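Local coordinates for transcription termination factor NusA (Planctomyces limnophilus, PDB 4MTN), which probably takes part in both transcription termination and antitermination, binding the core RNA polymerase and the nascent RNA, at residues Ala38-Gly43 against Leu77-Ala82; Leu276-Val281 against Phe351-Val356; Asp323-Ala328 against Gly342-Gly347. One frame throughout, in Å; residues are numbered along the deposited sequence.

Contact 1 (Ala38-Gly43 against Leu77-Ala82)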
ATOM      1  N   ALA A  38       8.221 -41.656  -8.339  1.00 60.76           N
ATOM      2  CA  ALA A  38       9.045 -42.437  -7.426  1.00 61.44           C
ATOM      3  C   ALA A  38       8.404 -42.509  -6.043  1.00 63.74           C
ATOM      4  O   ALA A  38       8.521 -43.521  -5.352  1.00 68.73           O
ATOM      5  CB  ALA A  38      10.443 -41.847  -7.336  1.00 63.09           C
ATOM      6  N   ARG A  39       7.731 -41.432  -5.647  1.00 64.12           N
ATOM      7  CA  ARG A  39       7.045 -41.386  -4.359  1.00 65.42           C
ATOM      8  C   ARG A  39       5.912 -42.403  -4.298  1.00 67.99           C
ATOM      9  O   ARG A  39       5.713 -43.063  -3.279  1.00 69.47           O
ATOM     10  CB  ARG A  39       6.491 -39.987  -4.084  1.00 67.25           C
ATOM     11  CG  ARG A  39       7.519 -38.970  -3.619  1.00 74.25           C
ATOM     12  CD  ARG A  39       6.828 -37.766  -2.996  1.00 82.90           C
ATOM     13  NE  ARG A  39       7.758 -36.683  -2.687  1.00 90.47           N
ATOM     14  CZ  ARG A  39       7.904 -35.589  -3.428  1.00 92.68           C
ATOM     15  NH1 ARG A  39       7.180 -35.427  -4.528  1.00 92.19           N
ATOM     16  NH2 ARG A  39       8.772 -34.654  -3.068  1.00 94.40           N
ATOM     17  N   LYS A  40       5.167 -42.521  -5.392  1.00 67.07           N
ATOM     18  CA  LYS A  40       4.026 -43.425  -5.440  1.00 73.72           C
ATOM     19  C   LYS A  40       4.474 -44.882  -5.420  1.00 73.87           C
ATOM     20  O   LYS A  40       3.838 -45.728  -4.791  1.00 76.20           O
ATOM     21  CB  LYS A  40       3.175 -43.151  -6.683  1.00 77.54           C
ATOM     22  CG  LYS A  40       1.790 -43.778  -6.632  1.00 83.50           C
ATOM     23  CD  LYS A  40       0.999 -43.492  -7.899  1.00 88.52           C
ATOM     24  CE  LYS A  40       1.603 -44.201  -9.099  1.00 91.26           C
ATOM     25  NZ  LYS A  40       0.778 -44.013 -10.326  1.00 94.46           N
ATOM     26  N   HIS A  41       5.570 -45.172  -6.115  1.00 70.97           N
ATOM     27  CA  HIS A  41       6.084 -46.536  -6.190  1.00 69.89           C
ATOM     28  C   HIS A  41       6.744 -46.986  -4.888  1.00 68.24           C
ATOM     29  O   HIS A  41       6.398 -48.033  -4.340  1.00 70.44           O
ATOM     30  CB  HIS A  41       7.081 -46.659  -7.345  1.00 69.80           C
ATOM     31  CG  HIS A  41       7.666 -48.030  -7.494  1.00 74.24           C
ATOM     32  ND1 HIS A  41       8.853 -48.401  -6.903  1.00 75.50           N
ATOM     33  CD2 HIS A  41       7.224 -49.118  -8.169  1.00 76.26           C
ATOM     34  CE1 HIS A  41       9.119 -49.660  -7.207  1.00 77.53           C
ATOM     35  NE2 HIS A  41       8.146 -50.117  -7.973  1.00 77.22           N
ATOM     36  N   PHE A  42       7.689 -46.191  -4.395  1.00 65.66           N
ATOM     37  CA  PHE A  42       8.466 -46.564  -3.215  1.00 67.96           C
ATOM     38  C   PHE A  42       7.752 -46.261  -1.899  1.00 68.78           C
ATOM     39  O   PHE A  42       8.074 -46.844  -0.864  1.00 71.38           O
ATOM     40  CB  PHE A  42       9.824 -45.857  -3.234  1.00 67.05           C
ATOM     41  CG  PHE A  42      10.777 -46.401  -4.261  1.00 67.83           C
ATOM     42  CD1 PHE A  42      10.816 -45.871  -5.540  1.00 68.16           C
ATOM     43  CD2 PHE A  42      11.631 -47.446  -3.947  1.00 72.12           C
ATOM     44  CE1 PHE A  42      11.691 -46.371  -6.486  1.00 69.88           C
ATOM     45  CE2 PHE A  42      12.508 -47.951  -4.889  1.00 74.17           C
ATOM     46  CZ  PHE A  42      12.538 -47.413  -6.160  1.00 72.43           C
ATOM     47  N   GLY A  43       6.782 -45.354  -1.940  1.00 67.92           N
ATOM     48  CA  GLY A  43       6.070 -44.960  -0.739  1.00 73.37           C
ATOM     49  C   GLY A  43       6.646 -43.699  -0.124  1.00 78.17           C
ATOM     50  O   GLY A  43       7.615 -43.137  -0.634  1.00 75.27           O
ATOM     51  N   LEU A  77      10.474 -44.244 -15.598  1.00107.81           N
ATOM     52  CA  LEU A  77      10.696 -43.377 -16.751  1.00109.99           C
ATOM     53  C   LEU A  77       9.673 -43.628 -17.858  1.00114.51           C
ATOM     54  O   LEU A  77       9.337 -42.722 -18.620  1.00114.30           O
ATOM     55  CB  LEU A  77      12.112 -43.567 -17.296  1.00111.35           C
ATOM     56  CG  LEU A  77      13.259 -43.244 -16.338  1.00112.18           C
ATOM     57  CD1 LEU A  77      14.606 -43.440 -17.019  1.00114.04           C
ATOM     58  CD2 LEU A  77      13.127 -41.828 -15.797  1.00110.47           C
ATOM     59  N   GLY A  78       9.184 -44.861 -17.941  1.00113.42           N
ATOM     60  CA  GLY A  78       8.203 -45.221 -18.947  1.00112.68           C
ATOM     61  C   GLY A  78       6.784 -44.934 -18.497  1.00109.46           C
ATOM     62  O   GLY A  78       5.848 -44.971 -19.296  1.00110.79           O
ATOM     63  N   ARG A  79       6.626 -44.647 -17.208  1.00105.03           N
ATOM     64  CA  ARG A  79       5.315 -44.359 -16.636  1.00103.57           C
ATOM     65  C   ARG A  79       5.042 -42.857 -16.665  1.00100.41           C
ATOM     66  O   ARG A  79       3.972 -42.397 -16.268  1.00 98.20           O
ATOM     67  CB  ARG A  79       5.231 -44.894 -15.203  1.00105.95           C
ATOM     68  CG  ARG A  79       3.820 -45.145 -14.698  1.00110.70           C
ATOM     69  CD  ARG A  79       3.840 -45.890 -13.372  1.00114.18           C
ATOM     70  NE  ARG A  79       4.540 -45.143 -12.331  1.00114.30           N
ATOM     71  CZ  ARG A  79       4.730 -45.585 -11.091  1.00115.95           C
ATOM     72  NH1 ARG A  79       4.274 -46.777 -10.732  1.00118.76           N
ATOM     73  NH2 ARG A  79       5.378 -44.836 -10.209  1.00113.73           N
ATOM     74  N   ILE A  80       6.023 -42.103 -17.147  1.00102.89           N
ATOM     75  CA  ILE A  80       5.932 -40.649 -17.205  1.00104.44           C
ATOM     76  C   ILE A  80       5.948 -40.166 -18.649  1.00110.72           C
ATOM     77  O   ILE A  80       4.989 -39.557 -19.122  1.00110.48           O
ATOM     78  CB  ILE A  80       7.081 -39.980 -16.432  1.00100.89           C
ATOM     79  N   SER A  81       7.055 -40.441 -19.336  1.00119.28           N
ATOM     80  CA  SER A  81       7.254 -40.032 -20.726  1.00123.68           C
ATOM     81  C   SER A  81       6.121 -40.491 -21.641  1.00127.35           C
ATOM     82  O   SER A  81       5.798 -39.823 -22.623  1.00130.18           O
ATOM     83  CB  SER A  81       8.588 -40.573 -21.246  1.00123.54           C
ATOM     84  N   ALA A  82       5.524 -41.632 -21.317  1.00129.18           N
ATOM     85  CA  ALA A  82       4.388 -42.137 -22.075  1.00131.21           C
ATOM     86  C   ALA A  82       3.154 -41.274 -21.830  1.00129.91           C
ATOM     87  O   ALA A  82       2.945 -40.775 -20.723  1.00129.26           O
ATOM     88  CB  ALA A  82       4.109 -43.582 -21.712  1.00132.64           C
TER
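A small surface contact between like-charged side chains joins the C-terminal end of helix 23-42 to the chain around the end of helix 70-78, in the NusA N-terminal domain. Arg79 carries one side of it alone, reaching across to Lys40 and His41, and van der Waals packing rather than hydrogen bonding brings the three together. The lysine lies over one face of the guanidinium: its CE sits 3.8 Å above the guanidinium plane, shifted toward the rim, and comes 4.0 Å from Arg79 CZ. His41 touches through its CB, which approaches Arg79 NH2 obliquely at 3.8 Å. Arg79 gets there by starting with CG anti to the backbone N (chi1 -158°) and then bending at chi3. Lys40 also bends at its third torsion, bringing NZ to 4.4 Å from Arg79 NE. Two positive groups this close would probably disfavour each other, although the exposed setting should let solvent screen them. The imidazole of His41 turns to its own neighbour, with ND1 3.4 Å above the Phe42 ring plane. Beyond Phe42 the helix stops at Gly43, whose phi is positive and whose N still donates to Arg39 O at 2.9 Å. Beneath this polar fringe, Ala38 and Phe42 pack on Ile76 of helix 70-78 and Ile48 of strand 48-52, Phe42 reaches Thr63 of strand 59-63, and Arg79 also touches Ala37 of helix 23-42.

Contact 2 (Leu276-Val281 against Phe351-Val356); sequences LGRVLV and FEDLSV
The guanidinium of Arg278 has Leu276 CD1 over one face, 3.5 Å above its plane and offset toward the rim, while Asp353 OD1 meets its edge close to that plane. The salt bridge pairs both terminal nitrogens with both carboxylate oxygens, but unevenly: NH2 of Arg278 donates to Asp353 OD1 at 2.7 Å, whereas the bond from Arg278 NH1 to Asp353 OD2 is weak at 3.2 Å. The two flat groups are not coplanar. Their planes stand 70° apart, and NH2 comes to OD1 from above the carboxylate, 60° out of its plane. Arg278 reaches across from strand 278-282 with CG anti to the backbone N (chi1 169°) and a bend at chi3. Asp353 OD2 also accepts the backbone N of Ser350, and the NE of Arg278 has a long, weak ion pair with Asp309, so each charged group has a further partner on its own side. Leu276 adds the apolar part. Its CD1 packs 3.7 Å from Asp353 CB, and its CD2 lies 3.8 Å from Val356 CG2 and 3.6 Å from Asp353 O, giving the buried aspartate a greasy flank beside its ionic one. With an alanine in place of Arg278, the Asp353 carboxylate would probably lose its charged mate and Leu276 CD1 the flat surface it rests on. A G1 beta bulge sets Gly277 and Arg278 together opposite Cys273, where strands 269-273 and 278-282 turn back on each other. This hairpin belongs to a three-stranded sheet consistent with the second KH domain of the NusA family, here clamped to helix 351-355 of the helix-hairpin-helix domain.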
ATOM      1  N   LEU A 276      -4.411  12.105  21.691  1.00 63.29           N
ATOM      2  CA  LEU A 276      -5.328  11.879  20.580  1.00 58.89           C
ATOM      3  C   LEU A 276      -4.576  11.591  19.287  1.00 55.46           C
ATOM      4  O   LEU A 276      -5.189  11.319  18.253  1.00 51.48           O
ATOM      5  CB  LEU A 276      -6.250  13.084  20.389  1.00 59.74           C
ATOM      6  CG  LEU A 276      -7.459  13.162  21.319  1.00 61.52           C
ATOM      7  CD1 LEU A 276      -8.205  14.467  21.115  1.00 62.17           C
ATOM      8  CD2 LEU A 276      -8.378  11.972  21.085  1.00 61.32           C
ATOM      9  N   GLY A 277      -3.248  11.644  19.353  1.00 56.88           N
ATOM     10  CA  GLY A 277      -2.415  11.482  18.174  1.00 61.16           C
ATOM     11  C   GLY A 277      -2.752  12.544  17.148  1.00 65.25           C
ATOM     12  O   GLY A 277      -2.790  12.280  15.946  1.00 61.36           O
ATOM     13  N   ARG A 278      -2.996  13.756  17.635  1.00 72.17           N
ATOM     14  CA  ARG A 278      -3.522  14.831  16.806  1.00 74.16           C
ATOM     15  C   ARG A 278      -2.689  16.104  16.908  1.00 77.66           C
ATOM     16  O   ARG A 278      -2.309  16.524  17.999  1.00 83.46           O
ATOM     17  CB  ARG A 278      -4.973  15.122  17.200  1.00 76.55           C
ATOM     18  CG  ARG A 278      -5.559  16.383  16.591  1.00 81.22           C
ATOM     19  CD  ARG A 278      -6.893  16.726  17.232  1.00 86.32           C
ATOM     20  NE  ARG A 278      -7.848  15.627  17.131  1.00 88.28           N
ATOM     21  CZ  ARG A 278      -9.013  15.589  17.770  1.00 90.58           C
ATOM     22  NH1 ARG A 278      -9.369  16.590  18.563  1.00 92.51           N
ATOM     23  NH2 ARG A 278      -9.820  14.548  17.620  1.00 89.98           N
ATOM     24  N   VAL A 279      -2.402  16.710  15.761  1.00 72.69           N
ATOM     25  CA  VAL A 279      -1.758  18.017  15.731  1.00 69.97           C
ATOM     26  C   VAL A 279      -2.811  19.093  15.508  1.00 69.61           C
ATOM     27  O   VAL A 279      -3.544  19.060  14.519  1.00 70.39           O
ATOM     28  CB  VAL A 279      -0.683  18.109  14.628  1.00 65.98           C
ATOM     29  CG1 VAL A 279      -0.211  19.546  14.465  1.00 65.06           C
ATOM     30  CG2 VAL A 279       0.487  17.196  14.949  1.00 64.08           C
ATOM     31  N   LEU A 280      -2.892  20.043  16.433  1.00 70.68           N
ATOM     32  CA  LEU A 280      -3.868  21.118  16.329  1.00 75.58           C
ATOM     33  C   LEU A 280      -3.255  22.339  15.651  1.00 76.57           C
ATOM     34  O   LEU A 280      -2.360  22.983  16.198  1.00 79.05           O
ATOM     35  CB  LEU A 280      -4.406  21.488  17.712  1.00 79.48           C
ATOM     36  CG  LEU A 280      -5.648  22.377  17.747  1.00 81.91           C
ATOM     37  CD1 LEU A 280      -6.796  21.720  16.997  1.00 83.22           C
ATOM     38  CD2 LEU A 280      -6.045  22.676  19.183  1.00 83.06           C
ATOM     39  N   VAL A 281      -3.746  22.652  14.456  1.00 72.58           N
ATOM     40  CA  VAL A 281      -3.204  23.751  13.667  1.00 71.23           C
ATOM     41  C   VAL A 281      -4.130  24.964  13.676  1.00 71.37           C
ATOM     42  O   VAL A 281      -5.285  24.879  13.257  1.00 70.79           O
ATOM     43  CB  VAL A 281      -2.949  23.316  12.210  1.00 69.10           C
ATOM     44  CG1 VAL A 281      -2.634  24.519  11.338  1.00 70.23           C
ATOM     45  CG2 VAL A 281      -1.819  22.298  12.153  1.00 67.54           C
ATOM     46  N   PHE A 351     -17.197  14.676  22.211  1.00 65.61           N
ATOM     47  CA  PHE A 351     -17.408  13.420  22.921  1.00 64.23           C
ATOM     48  C   PHE A 351     -16.777  12.263  22.158  1.00 62.75           C
ATOM     49  O   PHE A 351     -16.508  11.205  22.727  1.00 62.11           O
ATOM     50  CB  PHE A 351     -18.901  13.163  23.139  1.00 50.57           C
ATOM     51  CG  PHE A 351     -19.506  14.001  24.230  1.00 55.68           C
ATOM     52  CD1 PHE A 351     -19.429  13.600  25.554  1.00 51.60           C
ATOM     53  CD2 PHE A 351     -20.150  15.191  23.933  1.00 58.70           C
ATOM     54  CE1 PHE A 351     -19.981  14.368  26.561  1.00 52.47           C
ATOM     55  CE2 PHE A 351     -20.704  15.964  24.937  1.00 60.69           C
ATOM     56  CZ  PHE A 351     -20.621  15.552  26.252  1.00 53.25           C
ATOM     57  N   GLU A 352     -16.545  12.473  20.867  1.00 65.32           N
ATOM     58  CA  GLU A 352     -15.856  11.492  20.038  1.00 66.63           C
ATOM     59  C   GLU A 352     -14.424  11.307  20.525  1.00 61.87           C
ATOM     60  O   GLU A 352     -13.918  10.186  20.587  1.00 60.08           O
ATOM     61  CB  GLU A 352     -15.861  11.921  18.568  1.00 74.54           C
ATOM     62  CG  GLU A 352     -17.196  11.750  17.856  1.00 84.55           C
ATOM     63  CD  GLU A 352     -18.224  12.800  18.248  1.00 94.77           C
ATOM     64  OE1 GLU A 352     -17.875  13.736  18.998  1.00 97.13           O
ATOM     65  OE2 GLU A 352     -19.386  12.686  17.804  1.00 97.19           O
ATOM     66  N   ASP A 353     -13.782  12.416  20.874  1.00 61.34           N
ATOM     67  CA  ASP A 353     -12.406  12.394  21.351  1.00 60.85           C
ATOM     68  C   ASP A 353     -12.310  11.720  22.714  1.00 58.98           C
ATOM     69  O   ASP A 353     -11.322  11.054  23.020  1.00 59.69           O
ATOM     70  CB  ASP A 353     -11.842  13.814  21.429  1.00 65.12           C
ATOM     71  CG  ASP A 353     -11.996  14.576  20.128  1.00 66.72           C
ATOM     72  OD1 ASP A 353     -12.033  13.931  19.059  1.00 68.00           O
ATOM     73  OD2 ASP A 353     -12.078  15.821  20.175  1.00 67.73           O
ATOM     74  N   LEU A 354     -13.341  11.903  23.530  1.00 59.15           N
ATOM     75  CA  LEU A 354     -13.357  11.335  24.870  1.00 57.63           C
ATOM     76  C   LEU A 354     -13.631   9.836  24.832  1.00 56.34           C
ATOM     77  O   LEU A 354     -13.116   9.083  25.656  1.00 53.93           O
ATOM     78  CB  LEU A 354     -14.400  12.041  25.739  1.00 50.82           C
ATOM     79  CG  LEU A 354     -14.463  11.614  27.206  1.00 51.44           C
ATOM     80  CD1 LEU A 354     -13.087  11.698  27.847  1.00 58.68           C
ATOM     81  CD2 LEU A 354     -15.467  12.464  27.969  1.00 52.10           C
ATOM     82  N   SER A 355     -14.440   9.408  23.868  1.00 58.43           N
ATOM     83  CA  SER A 355     -14.813   8.002  23.756  1.00 60.43           C
ATOM     84  C   SER A 355     -13.639   7.146  23.300  1.00 65.57           C
ATOM     85  O   SER A 355     -13.564   5.960  23.619  1.00 69.05           O
ATOM     86  CB  SER A 355     -15.990   7.836  22.792  1.00 59.18           C
ATOM     87  OG  SER A 355     -15.664   8.317  21.500  1.00 62.39           O
ATOM     88  N   VAL A 356     -12.724   7.752  22.550  1.00 66.32           N
ATOM     89  CA  VAL A 356     -11.569   7.033  22.025  1.00 67.89           C
ATOM     90  C   VAL A 356     -10.350   7.163  22.936  1.00 68.18           C
ATOM     91  O   VAL A 356      -9.264   6.692  22.596  1.00 69.25           O
ATOM     92  CB  VAL A 356     -11.193   7.523  20.612  1.00 69.47           C
ATOM     93  CG1 VAL A 356     -12.373   7.363  19.666  1.00 70.05           C
ATOM     94  CG2 VAL A 356     -10.726   8.969  20.653  1.00 69.22           C
TER

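Contact 3 (Asp323-Ala328 against Gly342-Gly347)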
ATOM      1  N   ASP A 323     -14.443  26.322  25.904  1.00 87.97           N
ATOM      2  CA  ASP A 323     -15.471  26.671  26.879  1.00 90.13           C
ATOM      3  C   ASP A 323     -16.622  25.671  26.875  1.00 85.77           C
ATOM      4  O   ASP A 323     -17.104  25.262  27.931  1.00 84.75           O
ATOM      5  CB  ASP A 323     -16.008  28.080  26.610  1.00 96.63           C
ATOM      6  CG  ASP A 323     -14.977  29.159  26.870  1.00101.02           C
ATOM      7  OD1 ASP A 323     -14.162  28.994  27.802  1.00103.08           O
ATOM      8  OD2 ASP A 323     -14.982  30.175  26.143  1.00102.63           O
ATOM      9  N   GLN A 324     -17.058  25.282  25.682  1.00 83.03           N
ATOM     10  CA  GLN A 324     -18.181  24.362  25.541  1.00 81.60           C
ATOM     11  C   GLN A 324     -17.800  22.941  25.938  1.00 78.07           C
ATOM     12  O   GLN A 324     -18.631  22.189  26.445  1.00 80.92           O
ATOM     13  CB  GLN A 324     -18.708  24.380  24.104  1.00 83.69           C
ATOM     14  CG  GLN A 324     -19.283  25.718  23.675  1.00 90.79           C
ATOM     15  CD  GLN A 324     -19.750  25.716  22.232  1.00 93.37           C
ATOM     16  OE1 GLN A 324     -19.786  24.672  21.581  1.00 94.46           O
ATOM     17  NE2 GLN A 324     -20.109  26.890  21.725  1.00 93.80           N
ATOM     18  N   ALA A 325     -16.543  22.578  25.707  1.00 72.72           N
ATOM     19  CA  ALA A 325     -16.067  21.230  26.006  1.00 67.49           C
ATOM     20  C   ALA A 325     -16.055  20.954  27.508  1.00 70.85           C
ATOM     21  O   ALA A 325     -16.313  19.831  27.941  1.00 70.91           O
ATOM     22  CB  ALA A 325     -14.683  21.017  25.418  1.00 60.25           C
ATOM     23  N   VAL A 326     -15.757  21.981  28.298  1.00 70.93           N
ATOM     24  CA  VAL A 326     -15.749  21.848  29.752  1.00 69.38           C
ATOM     25  C   VAL A 326     -17.167  21.662  30.288  1.00 70.98           C
ATOM     26  O   VAL A 326     -17.415  20.792  31.125  1.00 72.13           O
ATOM     27  CB  VAL A 326     -15.105  23.074  30.431  1.00 67.01           C
ATOM     28  CG1 VAL A 326     -15.181  22.945  31.945  1.00 65.00           C
ATOM     29  CG2 VAL A 326     -13.664  23.233  29.980  1.00 63.05           C
ATOM     30  N   VAL A 327     -18.091  22.481  29.798  1.00 69.74           N
ATOM     31  CA  VAL A 327     -19.489  22.403  30.210  1.00 68.65           C
ATOM     32  C   VAL A 327     -20.107  21.075  29.780  1.00 68.74           C
ATOM     33  O   VAL A 327     -20.888  20.472  30.518  1.00 67.41           O
ATOM     34  CB  VAL A 327     -20.314  23.568  29.626  1.00 67.26           C
ATOM     35  CG1 VAL A 327     -21.758  23.496  30.104  1.00 63.15           C
ATOM     36  CG2 VAL A 327     -19.692  24.900  30.010  1.00 64.88           C
ATOM     37  N   ALA A 328     -19.744  20.619  28.585  1.00 67.56           N
ATOM     38  CA  ALA A 328     -20.263  19.365  28.053  1.00 66.41           C
ATOM     39  C   ALA A 328     -19.771  18.169  28.861  1.00 65.67           C
ATOM     40  O   ALA A 328     -20.549  17.278  29.201  1.00 69.19           O
ATOM     41  CB  ALA A 328     -19.874  19.210  26.590  1.00 56.37           C
ATOM     42  N   GLY A 342      -8.984  19.335  32.596  1.00 78.13           N
ATOM     43  CA  GLY A 342      -7.779  18.587  32.293  1.00 75.57           C
ATOM     44  C   GLY A 342      -7.846  17.938  30.925  1.00 72.08           C
ATOM     45  O   GLY A 342      -6.867  17.931  30.179  1.00 60.07           O
ATOM     46  N   LEU A 343      -9.012  17.390  30.598  1.00 68.27           N
ATOM     47  CA  LEU A 343      -9.234  16.757  29.302  1.00 66.25           C
ATOM     48  C   LEU A 343      -9.142  17.775  28.171  1.00 64.31           C
ATOM     49  O   LEU A 343      -8.495  17.531  27.154  1.00 56.67           O
ATOM     50  CB  LEU A 343     -10.598  16.064  29.271  1.00 64.94           C
ATOM     51  CG  LEU A 343     -10.771  14.832  30.161  1.00 64.59           C
ATOM     52  CD1 LEU A 343     -12.240  14.452  30.255  1.00 61.81           C
ATOM     53  CD2 LEU A 343      -9.949  13.670  29.627  1.00 55.30           C
ATOM     54  N   VAL A 344      -9.797  18.916  28.363  1.00 71.88           N
ATOM     55  CA  VAL A 344      -9.828  19.977  27.364  1.00 76.96           C
ATOM     56  C   VAL A 344      -8.437  20.562  27.136  1.00 79.07           C
ATOM     57  O   VAL A 344      -8.062  20.885  26.007  1.00 76.90           O
ATOM     58  CB  VAL A 344     -10.801  21.101  27.777  1.00 81.12           C
ATOM     59  CG1 VAL A 344     -10.817  22.209  26.742  1.00 83.04           C
ATOM     60  CG2 VAL A 344     -12.196  20.540  27.971  1.00 81.31           C
ATOM     61  N   SER A 345      -7.670  20.680  28.214  1.00 81.73           N
ATOM     62  CA  SER A 345      -6.314  21.209  28.137  1.00 85.53           C
ATOM     63  C   SER A 345      -5.389  20.268  27.371  1.00 81.98           C
ATOM     64  O   SER A 345      -4.362  20.691  26.837  1.00 82.70           O
ATOM     65  CB  SER A 345      -5.758  21.456  29.540  1.00 93.41           C
ATOM     66  OG  SER A 345      -5.584  20.237  30.242  1.00100.84           O
ATOM     67  N   GLN A 346      -5.758  18.992  27.322  1.00 77.20           N
ATOM     68  CA  GLN A 346      -4.942  17.984  26.657  1.00 72.42           C
ATOM     69  C   GLN A 346      -5.395  17.732  25.218  1.00 68.22           C
ATOM     70  O   GLN A 346      -4.854  16.862  24.534  1.00 65.94           O
ATOM     71  CB  GLN A 346      -4.961  16.679  27.452  1.00 74.66           C
ATOM     72  CG  GLN A 346      -3.671  15.889  27.353  1.00 79.14           C
ATOM     73  CD  GLN A 346      -2.515  16.568  28.062  1.00 86.19           C
ATOM     74  OE1 GLN A 346      -2.715  17.351  28.992  1.00 88.94           O
ATOM     75  NE2 GLN A 346      -1.296  16.274  27.624  1.00 88.08           N
ATOM     76  N   GLY A 347      -6.389  18.491  24.765  1.00 66.79           N
ATOM     77  CA  GLY A 347      -6.824  18.421  23.380  1.00 66.50           C
ATOM     78  C   GLY A 347      -8.149  17.723  23.132  1.00 68.35           C
ATOM     79  O   GLY A 347      -8.573  17.582  21.984  1.00 66.13           O
TER
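Val344 and Val326 have the same first torsion, CG1 anti to the backbone N (chi1 179° and 177°) and CG2 beside it, and it is the two CG2 methyls that meet, 3.7 Å apart. Helices 316-330 and 337-345, joined by a short loop, fit the helix-hairpin-helix motif, and Val344 is one of the residues that pack the second helix on the first. The same CG2 of Val344 also touches Ala325 CB, at 3.6 Å, so a single methyl spans both residues. Leu322 and Tyr329 of helix 316-330 touch Val344 as well. With Ala325 and Val326 they make a set spaced i, i+3, i+4 and i+7, and the valine enters among them as a knob into a hole. Ala325 faces the partner directly along its CB bond, and this small side chain lets the backbones come close: its CA is 6.5 Å from that of Val344. Val326 closes one side of the hole, its side chain crossing that of Val344 at about a right angle. The contact is wholly apolar, and both Val344 and Ala325 are buried. The next residue back from the knob, Leu343, also touches Tyr329 but reaches on to Leu354 of helix 351-355 and to Leu362 and Met365 of helix 359-366, linking the hairpin to the helices that follow. Helix 337-345 then ends in a Schellman motif at Gly347. Its positive phi would press a side chain against the preceding carbonyl oxygen, which glycine avoids. Two residues before it, Ser345 turns back on its own helix, its OG donating to Gly342 O one turn earlier, at 2.6 Å and from above the carbonyl plane.

Contact 1 comes first along the chain and stands apart from the others, on the opposite side of the chain's centre: its centre is 67 Å from that of contact 2 and 78 Å from that of contact 3. Contacts 2 and 3 are neighbours, with centres 11 Å apart, and both segments of contact 3 fall between the two of contact 2. Helix 351-355 comes next after helix 337-345, and the two contacts touch where Leu276 packs on Gly347 and Leu354 on Leu343. Contact 3 thus packs the helical hairpin internally while contact 2 fastens it to the KH-type sheet, both remote from the N-terminal domain in this elongated protein.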